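Local coordinates for pseudoalteromonas arctica PAMC 21717 (Pseudoalteromonas arctica, PDB 5YL7), which hydrolyses peptide bonds in proteins as a cold-active, calcium-binding serine protease of the subtilase family, at residues A38-L50 with D74-A86; A18-A30 with G327-S339. All coordinates share one frame; numbering follows the deposited sequence.

Contact 1 of 2, residues A38-L50 with D74-A86. With CA (calcium ion), chain E; CA (calcium ion), chain C; CA (calcium ion), chain D.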
loop_
_atom_site.group_PDB
_atom_site.type_symbol
_atom_site.label_atom_id
_atom_site.label_comp_id
_atom_site.label_asym_id
_atom_site.label_seq_id
_atom_site.Cartn_x
_atom_site.Cartn_y
_atom_site.Cartn_z
ATOM N N ALA A 38 -5.605 6.085 -3.352
ATOM C CA ALA A 38 -5.980 6.235 -1.935
ATOM C C ALA A 38 -5.224 5.197 -1.124
ATOM O O ALA A 38 -5.268 4.008 -1.448
ATOM C CB ALA A 38 -7.482 6.153 -1.794
ATOM N N VAL A 39 -4.575 5.636 -0.072
ATOM C CA VAL A 39 -3.809 4.761 0.836
ATOM C C VAL A 39 -4.573 4.699 2.132
ATOM O O VAL A 39 -4.675 5.719 2.850
ATOM C CB VAL A 39 -2.384 5.258 1.019
ATOM C CG1 VAL A 39 -1.703 4.536 2.125
ATOM C CG2 VAL A 39 -1.631 5.158 -0.271
ATOM N N LEU A 40 -5.193 3.547 2.422
ATOM C CA LEU A 40 -6.032 3.349 3.611
ATOM C C LEU A 40 -5.167 2.751 4.669
ATOM O O LEU A 40 -4.767 1.586 4.526
ATOM C CB LEU A 40 -7.224 2.443 3.272
ATOM C CG LEU A 40 -8.440 3.129 2.666
ATOM C CD1 LEU A 40 -8.113 3.785 1.335
ATOM C CD2 LEU A 40 -9.554 2.106 2.447
ATOM N N ASP A 41 -4.788 3.509 5.694
ATOM C CA ASP A 41 -3.675 3.122 6.544
ATOM C C ASP A 41 -3.733 3.913 7.812
ATOM O O ASP A 41 -4.814 4.411 8.254
ATOM C CB ASP A 41 -2.360 3.227 5.719
ATOM C CG ASP A 41 -1.370 2.247 6.091
ATOM O OD1 ASP A 41 -0.874 2.268 7.236
ATOM O OD2 ASP A 41 -0.938 1.434 5.255
ATOM N N THR A 42 -2.555 4.112 8.441
ATOM C CA THR A 42 -2.461 4.798 9.724
ATOM C C THR A 42 -2.483 6.328 9.609
ATOM O O THR A 42 -2.405 7.000 10.637
ATOM C CB THR A 42 -1.206 4.340 10.521
ATOM O OG1 THR A 42 -0.030 4.837 9.796
ATOM C CG2 THR A 42 -1.107 2.864 10.651
ATOM N N GLY A 43 -2.579 6.838 8.391
ATOM C CA GLY A 43 -2.351 8.225 8.124
ATOM C C GLY A 43 -0.994 8.523 7.628
ATOM O O GLY A 43 -0.245 7.593 7.269
ATOM N N TYR A 44 -0.593 9.780 7.588
ATOM C CA TYR A 44 0.732 10.174 7.058
ATOM C C TYR A 44 1.358 11.274 7.904
ATOM O O TYR A 44 0.622 11.992 8.606
ATOM C CB TYR A 44 0.630 10.612 5.609
ATOM C CG TYR A 44 0.014 11.959 5.425
ATOM C CD1 TYR A 44 -1.327 12.240 5.646
ATOM C CD2 TYR A 44 0.776 13.084 5.093
ATOM C CE1 TYR A 44 -1.822 13.478 5.573
ATOM C CE2 TYR A 44 0.263 14.330 5.014
ATOM C CZ TYR A 44 -1.028 14.532 5.244
ATOM O OH TYR A 44 -1.596 15.786 5.172
ATOM N N ARG A 45 2.682 11.398 7.785
ATOM C CA ARG A 45 3.323 12.657 8.171
ATOM C C ARG A 45 3.741 13.364 6.937
ATOM O O ARG A 45 4.048 12.740 5.883
ATOM C CB ARG A 45 4.520 12.406 9.070
ATOM C CG ARG A 45 4.233 11.752 10.385
ATOM C CD ARG A 45 3.131 12.354 11.178
ATOM N NE ARG A 45 3.268 13.804 11.330
ATOM C CZ ARG A 45 2.294 14.575 11.847
ATOM N NH1 ARG A 45 2.455 15.886 11.826
ATOM N NH2 ARG A 45 1.222 14.038 12.318
ATOM N N PRO A 46 3.780 14.704 6.937
ATOM C CA PRO A 46 4.104 15.506 5.744
ATOM C C PRO A 46 5.598 15.544 5.449
ATOM O O PRO A 46 6.250 16.612 5.361
ATOM C CB PRO A 46 3.525 16.890 6.105
ATOM C CG PRO A 46 3.841 16.957 7.549
ATOM C CD PRO A 46 3.451 15.593 8.089
ATOM N N HIS A 47 6.147 14.382 5.234
ATOM C CA HIS A 47 7.594 14.191 4.998
ATOM C C HIS A 47 7.985 15.064 3.827
ATOM O O HIS A 47 7.290 15.125 2.797
ATOM C CB HIS A 47 7.828 12.682 4.739
ATOM C CG HIS A 47 9.266 12.283 4.690
ATOM N ND1 HIS A 47 10.168 12.759 3.760
ATOM C CD2 HIS A 47 9.874 11.330 5.421
ATOM C CE1 HIS A 47 11.313 12.107 3.973
ATOM N NE2 HIS A 47 11.151 11.233 4.971
ATOM N N ALA A 48 9.137 15.669 3.938
ATOM C CA ALA A 48 9.670 16.494 2.851
ATOM C C ALA A 48 9.775 15.850 1.511
ATOM O O ALA A 48 9.701 16.463 0.449
ATOM C CB ALA A 48 11.063 17.053 3.213
ATOM N N ASP A 49 9.957 14.474 1.532
ATOM C CA ASP A 49 10.075 13.704 0.291
ATOM C C ASP A 49 8.779 13.037 -0.174
ATOM O O ASP A 49 8.769 12.145 -0.972
ATOM C CB ASP A 49 11.196 12.660 0.353
ATOM C CG ASP A 49 11.871 12.369 -0.935
ATOM O OD1 ASP A 49 11.967 13.291 -1.792
ATOM O OD2 ASP A 49 12.333 11.196 -1.144
ATOM N N LEU A 50 7.668 13.515 0.431
ATOM C CA LEU A 50 6.318 12.940 0.132
ATOM C C LEU A 50 5.270 14.025 -0.074
ATOM O O LEU A 50 4.357 13.849 -0.889
ATOM C CB LEU A 50 5.926 12.033 1.337
ATOM C CG LEU A 50 4.584 11.320 1.204
ATOM C CD1 LEU A 50 4.550 10.425 -0.046
ATOM C CD2 LEU A 50 4.305 10.579 2.479
ATOM N N ASP A 74 -12.793 13.051 11.140
ATOM C CA ASP A 74 -12.353 14.399 10.879
ATOM C C ASP A 74 -11.601 14.517 9.597
ATOM O O ASP A 74 -11.144 13.476 9.048
ATOM C CB ASP A 74 -11.482 14.935 12.020
ATOM C CG ASP A 74 -10.124 14.241 12.116
ATOM O OD1 ASP A 74 -9.187 14.752 11.430
ATOM O OD2 ASP A 74 -9.950 13.252 12.813
ATOM N N SER A 75 -11.349 15.685 9.071
ATOM C CA SER A 75 -10.757 15.863 7.768
ATOM C C SER A 75 -9.210 15.757 7.739
ATOM O O SER A 75 -8.699 15.794 6.640
ATOM C CB SER A 75 -11.213 17.138 7.054
ATOM O OG SER A 75 -10.672 18.204 7.761
ATOM N N ASP A 76 -8.566 15.617 8.887
ATOM C CA ASP A 76 -7.072 15.602 8.892
ATOM C C ASP A 76 -6.628 14.159 9.074
ATOM O O ASP A 76 -6.712 13.572 10.134
ATOM C CB ASP A 76 -6.612 16.489 10.034
ATOM C CG ASP A 76 -5.160 16.629 10.066
ATOM O OD1 ASP A 76 -4.414 15.957 9.330
ATOM O OD2 ASP A 76 -4.627 17.542 10.774
ATOM N N ALA A 77 -6.082 13.600 7.995
ATOM C CA ALA A 77 -5.632 12.207 7.947
ATOM C C ALA A 77 -4.221 12.054 8.363
ATOM O O ALA A 77 -3.569 11.016 8.141
ATOM C CB ALA A 77 -5.844 11.657 6.531
ATOM N N ARG A 78 -3.572 13.082 8.969
ATOM C CA ARG A 78 -2.257 12.876 9.510
ATOM C C ARG A 78 -2.222 11.857 10.607
ATOM O O ARG A 78 -3.195 11.652 11.337
ATOM C CB ARG A 78 -1.633 14.205 9.956
ATOM C CG ARG A 78 -1.230 15.051 8.804
ATOM C CD ARG A 78 -0.677 16.404 9.187
ATOM N NE ARG A 78 -0.367 17.205 8.028
ATOM C CZ ARG A 78 0.458 18.287 8.015
ATOM N NH1 ARG A 78 1.096 18.639 9.079
ATOM N NH2 ARG A 78 0.624 18.919 6.879
ATOM N N ASP A 79 -1.080 11.163 10.734
ATOM C CA ASP A 79 -0.892 10.133 11.717
ATOM C C ASP A 79 -0.369 10.752 12.993
ATOM O O ASP A 79 0.774 11.252 12.992
ATOM C CB ASP A 79 0.108 9.114 11.179
ATOM C CG ASP A 79 0.273 7.884 11.974
ATOM O OD1 ASP A 79 -0.232 7.809 13.131
ATOM O OD2 ASP A 79 0.983 6.953 11.490
ATOM N N PRO A 80 -1.109 10.703 14.106
ATOM C CA PRO A 80 -0.586 11.230 15.397
ATOM C C PRO A 80 0.386 10.330 16.035
ATOM O O PRO A 80 0.979 10.718 17.071
ATOM C CB PRO A 80 -1.842 11.383 16.200
ATOM C CG PRO A 80 -2.748 10.215 15.758
ATOM C CD PRO A 80 -2.433 10.128 14.264
ATOM N N GLY A 81 0.542 9.120 15.563
ATOM C CA GLY A 81 1.296 8.062 16.124
ATOM C C GLY A 81 0.449 6.987 16.774
ATOM O O GLY A 81 -0.423 7.314 17.560
ATOM N N ASP A 82 0.737 5.765 16.447
ATOM C CA ASP A 82 -0.047 4.582 16.935
ATOM C C ASP A 82 0.659 3.789 17.990
ATOM O O ASP A 82 0.255 2.653 18.311
ATOM C CB ASP A 82 -0.559 3.735 15.751
ATOM C CG ASP A 82 0.523 3.072 15.033
ATOM O OD1 ASP A 82 1.699 3.137 15.451
ATOM O OD2 ASP A 82 0.332 2.449 13.974
ATOM N N ALA A 83 1.679 4.356 18.610
ATOM C CA ALA A 83 2.345 3.723 19.730
ATOM C C ALA A 83 1.351 3.359 20.801
ATOM O O ALA A 83 0.429 4.081 21.098
ATOM C CB ALA A 83 3.414 4.639 20.377
ATOM N N VAL A 84 1.640 2.185 21.408
ATOM C CA VAL A 84 0.802 1.672 22.520
ATOM C C VAL A 84 1.724 1.226 23.685
ATOM O O VAL A 84 2.748 0.650 23.498
ATOM C CB VAL A 84 -0.156 0.549 22.042
ATOM C CG1 VAL A 84 -1.280 1.120 21.237
ATOM C CG2 VAL A 84 0.573 -0.530 21.368
ATOM N N ALA A 85 1.121 1.371 24.847
ATOM C CA ALA A 85 1.776 0.849 26.096
ATOM C C ALA A 85 1.445 -0.592 26.244
ATOM O O ALA A 85 0.473 -1.082 25.627
ATOM C CB ALA A 85 1.231 1.626 27.225
ATOM N N ALA A 86 2.225 -1.287 27.102
ATOM C CA ALA A 86 1.922 -2.690 27.388
ATOM C C ALA A 86 0.474 -2.879 27.876
ATOM O O ALA A 86 -0.056 -2.026 28.593
ATOM C CB ALA A 86 2.836 -3.186 28.525
HETATM CA CA CA E . -7.440 13.226 12.408
HETATM CA CA CA C . 12.952 11.853 -3.497
HETATM CA CA CA D . -10.281 12.222 14.924
HETATM O O HOH W 1 2.079 7.291 9.040
HETATM O O HOH W 2 -0.046 17.638 4.272
HETATM O O HOH W 3 -5.125 12.968 12.739
HETATM O O HOH W 4 -10.293 10.069 13.981
HETATM O O HOH W 5 -10.756 14.390 15.665
HETATM O O HOH W 6 -7.035 15.284 13.490
#
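The turn leaving strand 36-41 of the subtilase core, just beyond D41, the probable aspartate of a Ser-His-Asp triad, is joined to a calcium-binding loop by a single beta bridge between Y44 and R78. D79 N donates to Y44 O at 2.8 Å, whereas Y44 N reaches A77 O at 3.3 Å with an N-H...O angle of only 141°. The G43 backbone passes close against 77-79; a CB there would run into A77 O and D79 N.

T42 OG1 donates to D79 OD2 (2.9 Å), arriving from above the carboxylate plane. A chi1 of 68° sets OG1 between the backbone N and the carbonyl carbon, facing D79, and leaves CG2 against OD2 of D82, whose carboxylate pairs chiefly with S98. The D79 carboxylate is gripped further: OD1 takes G81 N in an Asx turn, and water 1 ties OD2 to G43 O.

On the calcium side, D74 OD2 bridges two calcium ions, D76 O binds one of them together with D59 and D69, and R78 O holds a water ligand of the same ion. D76 OD1 accepts from R78 N, closing an Asx turn.

R45, bent at chi2 and chi3, curls back to give NH2 to D79 O (2.9 Å). The extended R78 runs across the Y44 ring, its CG 4.0 Å from the ring centroid over one face, and its guanidinium stands 80° to the ring. NE makes a weak bond to Y44 OH (3.4 Å), water 2 links that hydroxyl to NH2, and P46 CG sits over a guanidinium face, 3.6 Å from R78 NH1. A serine in place of R78 would probably leave the Y44 ring face and P46 without their packing partner and the hydroxyl freer to move.

Contact 2 of 2, residues A18-A30 with G327-S339; sequences AGGLNLPTAWDTA and GIVDAAAAVAAAS
L21 and N22 hand their backbone carbonyls to the start of helix 331-338, which runs at 28° to the short, weakly bonded helix 23-27, the axes approaching to 7.6 Å. A331 N bonds to L21 O at 2.9 Å, nearly in line with the carbonyl, and A332 N makes a weak bond to N22 O.

The buried packing is a seam around A26, whose small side chain allows the helices to approach: its CB rests 3.6 Å from A332 N and 3.7 Å from A331 CB. L23 CD2 adds to A331 CB at 3.6 Å, and L21 CD1 reaches V329 on the buried side, where V290 of helix 280-297 also touches L21. V335 extends this seam, its CG2 near A26 and A30. The solvent side has few contacts: T25 CG2 lies beside A332 CB, S339 OG bonds back to V335 O, and the one tight point is T29 CG2 against V335 CG1 at 3.4 Å. At the other end, water 7 joins G20 O to V329 O.

D330 is the N-cap. Its CG lies anti to the backbone N (chi1 175°), and OD1 receives N22 ND2 (2.8 Å) and A333 N (3.1 Å) from opposite faces of the carboxylate. The helix end, whose dipole would probably favour this negative charge, is therefore pinned to the N-terminal segment by the very oxygen that caps it.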
loop_
_atom_site.group_PDB
_atom_site.type_symbol
_atom_site.label_atom_id
_atom_site.label_comp_id
_atom_site.label_asym_id
_atom_site.label_seq_id
_atom_site.Cartn_x
_atom_site.Cartn_y
_atom_site.Cartn_z
ATOM N N ALA A 18 16.523 -10.014 -9.638
ATOM C CA ALA A 18 15.912 -11.131 -8.913
ATOM C C ALA A 18 14.596 -10.734 -8.261
ATOM O O ALA A 18 13.585 -11.465 -8.465
ATOM C CB ALA A 18 16.863 -11.733 -7.896
ATOM N N GLY A 19 14.577 -9.688 -7.474
ATOM C CA GLY A 19 13.395 -9.352 -6.667
ATOM C C GLY A 19 12.775 -8.003 -6.994
ATOM O O GLY A 19 11.782 -7.653 -6.316
ATOM N N GLY A 20 13.217 -7.292 -8.002
ATOM C CA GLY A 20 12.679 -5.988 -8.258
ATOM C C GLY A 20 11.530 -5.947 -9.211
ATOM O O GLY A 20 11.142 -6.897 -9.868
ATOM N N LEU A 21 10.903 -4.744 -9.261
ATOM C CA LEU A 21 9.674 -4.488 -9.979
ATOM C C LEU A 21 9.825 -4.120 -11.453
ATOM O O LEU A 21 8.846 -3.855 -12.138
ATOM C CB LEU A 21 8.863 -3.411 -9.258
ATOM C CG LEU A 21 7.358 -3.512 -9.305
ATOM C CD1 LEU A 21 6.803 -4.669 -8.506
ATOM C CD2 LEU A 21 6.751 -2.185 -8.896
ATOM N N ASN A 22 11.079 -4.001 -11.938
ATOM C CA ASN A 22 11.376 -3.665 -13.329
ATOM C C ASN A 22 10.795 -2.311 -13.697
ATOM O O ASN A 22 10.204 -2.169 -14.762
ATOM C CB ASN A 22 10.899 -4.785 -14.286
ATOM C CG ASN A 22 11.618 -4.775 -15.605
ATOM O OD1 ASN A 22 12.775 -4.316 -15.692
ATOM N ND2 ASN A 22 10.934 -5.255 -16.629
ATOM N N LEU A 23 11.039 -1.334 -12.818
ATOM C CA LEU A 23 10.498 0.031 -12.986
ATOM C C LEU A 23 11.242 0.919 -13.999
ATOM O O LEU A 23 10.555 1.670 -14.697
ATOM C CB LEU A 23 10.381 0.689 -11.668
ATOM C CG LEU A 23 9.109 0.277 -10.916
ATOM C CD1 LEU A 23 9.250 0.563 -9.422
ATOM C CD2 LEU A 23 7.864 0.970 -11.511
ATOM N N PRO A 24 12.590 0.905 -14.075
ATOM C CA PRO A 24 13.192 1.928 -14.960
ATOM C C PRO A 24 12.667 1.922 -16.361
ATOM O O PRO A 24 12.379 3.061 -16.907
ATOM C CB PRO A 24 14.685 1.545 -14.852
ATOM C CG PRO A 24 14.854 1.075 -13.431
ATOM C CD PRO A 24 13.580 0.235 -13.226
ATOM N N THR A 25 12.463 0.815 -16.997
ATOM C CA THR A 25 11.917 0.773 -18.292
ATOM C C THR A 25 10.475 1.223 -18.361
ATOM O O THR A 25 9.974 1.894 -19.267
ATOM C CB THR A 25 12.058 -0.671 -18.942
ATOM O OG1 THR A 25 13.470 -0.819 -19.089
ATOM C CG2 THR A 25 11.290 -0.732 -20.284
ATOM N N ALA A 26 9.672 0.854 -17.289
ATOM C CA ALA A 26 8.312 1.338 -17.245
ATOM C C ALA A 26 8.208 2.856 -17.238
ATOM O O ALA A 26 7.328 3.413 -17.909
ATOM C CB ALA A 26 7.619 0.740 -16.007
ATOM N N TRP A 27 9.074 3.462 -16.450
ATOM C CA TRP A 27 9.082 4.944 -16.299
ATOM C C TRP A 27 9.403 5.655 -17.614
ATOM O O TRP A 27 9.057 6.857 -17.704
ATOM C CB TRP A 27 10.031 5.312 -15.226
ATOM C CG TRP A 27 9.574 4.956 -13.788
ATOM C CD1 TRP A 27 8.292 4.932 -13.309
ATOM C CD2 TRP A 27 10.420 4.681 -12.709
ATOM N NE1 TRP A 27 8.329 4.659 -12.000
ATOM C CE2 TRP A 27 9.602 4.501 -11.555
ATOM C CE3 TRP A 27 11.817 4.540 -12.536
ATOM C CZ2 TRP A 27 10.126 4.263 -10.320
ATOM C CZ3 TRP A 27 12.332 4.255 -11.360
ATOM C CH2 TRP A 27 11.454 4.068 -10.200
ATOM N N ASP A 28 9.986 5.001 -18.622
ATOM C CA ASP A 28 10.120 5.626 -19.957
ATOM C C ASP A 28 8.798 5.963 -20.530
ATOM O O ASP A 28 8.729 6.798 -21.484
ATOM C CB ASP A 28 10.938 4.662 -20.835
ATOM C CG ASP A 28 12.355 4.601 -20.436
ATOM O OD1 ASP A 28 12.892 5.532 -19.817
ATOM O OD2 ASP A 28 12.971 3.479 -20.666
ATOM N N THR A 29 7.679 5.278 -20.162
ATOM C CA THR A 29 6.363 5.396 -20.774
ATOM C C THR A 29 5.320 5.952 -19.804
ATOM O O THR A 29 4.339 6.594 -20.162
ATOM C CB THR A 29 5.878 3.872 -21.215
ATOM O OG1 THR A 29 6.814 3.444 -22.252
ATOM C CG2 THR A 29 4.592 3.887 -21.803
ATOM N N ALA A 30 5.383 5.542 -18.484
ATOM C CA ALA A 30 4.309 5.929 -17.540
ATOM C C ALA A 30 4.950 6.142 -16.192
ATOM O O ALA A 30 5.787 5.368 -15.729
ATOM C CB ALA A 30 3.265 4.818 -17.444
ATOM N N GLY A 327 3.086 -14.748 -10.758
ATOM C CA GLY A 327 4.468 -14.316 -10.948
ATOM C C GLY A 327 4.717 -13.044 -10.164
ATOM O O GLY A 327 3.822 -12.632 -9.389
ATOM N N ILE A 328 5.881 -12.465 -10.355
ATOM C CA ILE A 328 6.218 -11.158 -9.766
ATOM C C ILE A 328 5.773 -10.084 -10.739
ATOM O O ILE A 328 6.058 -10.137 -11.940
ATOM C CB ILE A 328 7.710 -11.046 -9.483
ATOM C CG1 ILE A 328 8.155 -12.119 -8.483
ATOM C CG2 ILE A 328 8.121 -9.623 -9.017
ATOM C CD1 ILE A 328 9.639 -12.324 -8.385
ATOM N N VAL A 329 5.059 -9.077 -10.251
ATOM C CA VAL A 329 4.645 -7.942 -11.103
ATOM C C VAL A 329 5.854 -7.329 -11.824
ATOM O O VAL A 329 6.876 -7.107 -11.183
ATOM C CB VAL A 329 3.865 -6.901 -10.241
ATOM C CG1 VAL A 329 3.685 -5.582 -10.996
ATOM C CG2 VAL A 329 2.566 -7.496 -9.814
ATOM N N ASP A 330 5.625 -7.129 -13.113
ATOM C CA ASP A 330 6.666 -6.568 -13.979
ATOM C C ASP A 330 6.124 -5.285 -14.521
ATOM O O ASP A 330 5.263 -5.262 -15.358
ATOM C CB ASP A 330 6.989 -7.597 -15.086
ATOM C CG ASP A 330 7.949 -7.115 -16.102
ATOM O OD1 ASP A 330 8.201 -5.894 -16.231
ATOM O OD2 ASP A 330 8.499 -7.981 -16.882
ATOM N N ALA A 331 6.626 -4.191 -13.922
ATOM C CA ALA A 331 6.028 -2.877 -14.272
ATOM C C ALA A 331 6.142 -2.597 -15.757
ATOM O O ALA A 331 5.228 -2.036 -16.351
ATOM C CB ALA A 331 6.700 -1.790 -13.502
ATOM N N ALA A 332 7.299 -2.862 -16.313
ATOM C CA ALA A 332 7.506 -2.563 -17.772
ATOM C C ALA A 332 6.562 -3.308 -18.658
ATOM O O ALA A 332 5.915 -2.738 -19.570
ATOM C CB ALA A 332 8.925 -2.818 -18.163
ATOM N N ALA A 333 6.385 -4.625 -18.350
ATOM C CA ALA A 333 5.478 -5.425 -19.148
ATOM C C ALA A 333 4.026 -5.027 -18.998
ATOM O O ALA A 333 3.230 -5.052 -19.911
ATOM C CB ALA A 333 5.675 -6.908 -18.852
ATOM N N ALA A 334 3.620 -4.658 -17.756
ATOM C CA ALA A 334 2.315 -4.190 -17.506
ATOM C C ALA A 334 1.985 -2.891 -18.269
ATOM O O ALA A 334 0.930 -2.787 -18.829
ATOM C CB ALA A 334 2.101 -3.994 -15.967
ATOM N N VAL A 335 2.942 -1.938 -18.213
ATOM C CA VAL A 335 2.707 -0.686 -18.972
ATOM C C VAL A 335 2.641 -0.961 -20.463
ATOM O O VAL A 335 1.757 -0.380 -21.114
ATOM C CB VAL A 335 3.762 0.306 -18.560
ATOM C CG1 VAL A 335 3.915 1.465 -19.545
ATOM C CG2 VAL A 335 3.579 0.784 -17.132
ATOM N N ALA A 336 3.486 -1.843 -20.966
ATOM C CA ALA A 336 3.400 -2.216 -22.374
ATOM C C ALA A 336 2.063 -2.784 -22.724
ATOM O O ALA A 336 1.439 -2.470 -23.775
ATOM C CB ALA A 336 4.489 -3.202 -22.726
ATOM N N ALA A 337 1.514 -3.640 -21.875
ATOM C CA ALA A 337 0.221 -4.228 -22.105
ATOM C C ALA A 337 -0.923 -3.286 -21.989
ATOM O O ALA A 337 -1.988 -3.516 -22.602
ATOM C CB ALA A 337 0.006 -5.445 -21.139
ATOM N N ALA A 338 -0.751 -2.191 -21.263
ATOM C CA ALA A 338 -1.792 -1.201 -21.135
ATOM C C ALA A 338 -1.667 -0.134 -22.237
ATOM O O ALA A 338 -2.513 0.749 -22.286
ATOM C CB ALA A 338 -1.574 -0.505 -19.813
ATOM N N SER A 339 -0.602 -0.128 -23.030
ATOM C CA SER A 339 -0.341 0.909 -24.060
ATOM C C SER A 339 -0.909 0.442 -25.428
ATOM O O SER A 339 -0.777 1.325 -26.343
ATOM C CB SER A 339 1.155 1.228 -24.074
ATOM O OG SER A 339 1.636 1.747 -22.843
HETATM O O HOH W 7 9.486 -7.423 -11.985
#

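Overall arrangement
Contacts 1 and 2 sit on opposite sides of the chain's centre, their centres about 13 Å and 17 Å from it and about 29 Å from each other; their nearest atoms are about 12 Å apart, so they do not touch. Along the chain, contact 1 is nested within the long loop that contact 2 closes by bringing 18-30 to the C-terminal helix. Helix 23-27 of contact 2 is followed in the chain by strand 36-41 of contact 1. Contact 1 contains D41 of the probable Ser-His-Asp triad, with T42 touching H100, and carries calcium ligands itself; contact 2 holds none of the calcium ligands, the V329 side chain lying about 12 Å from a bound calcium ion.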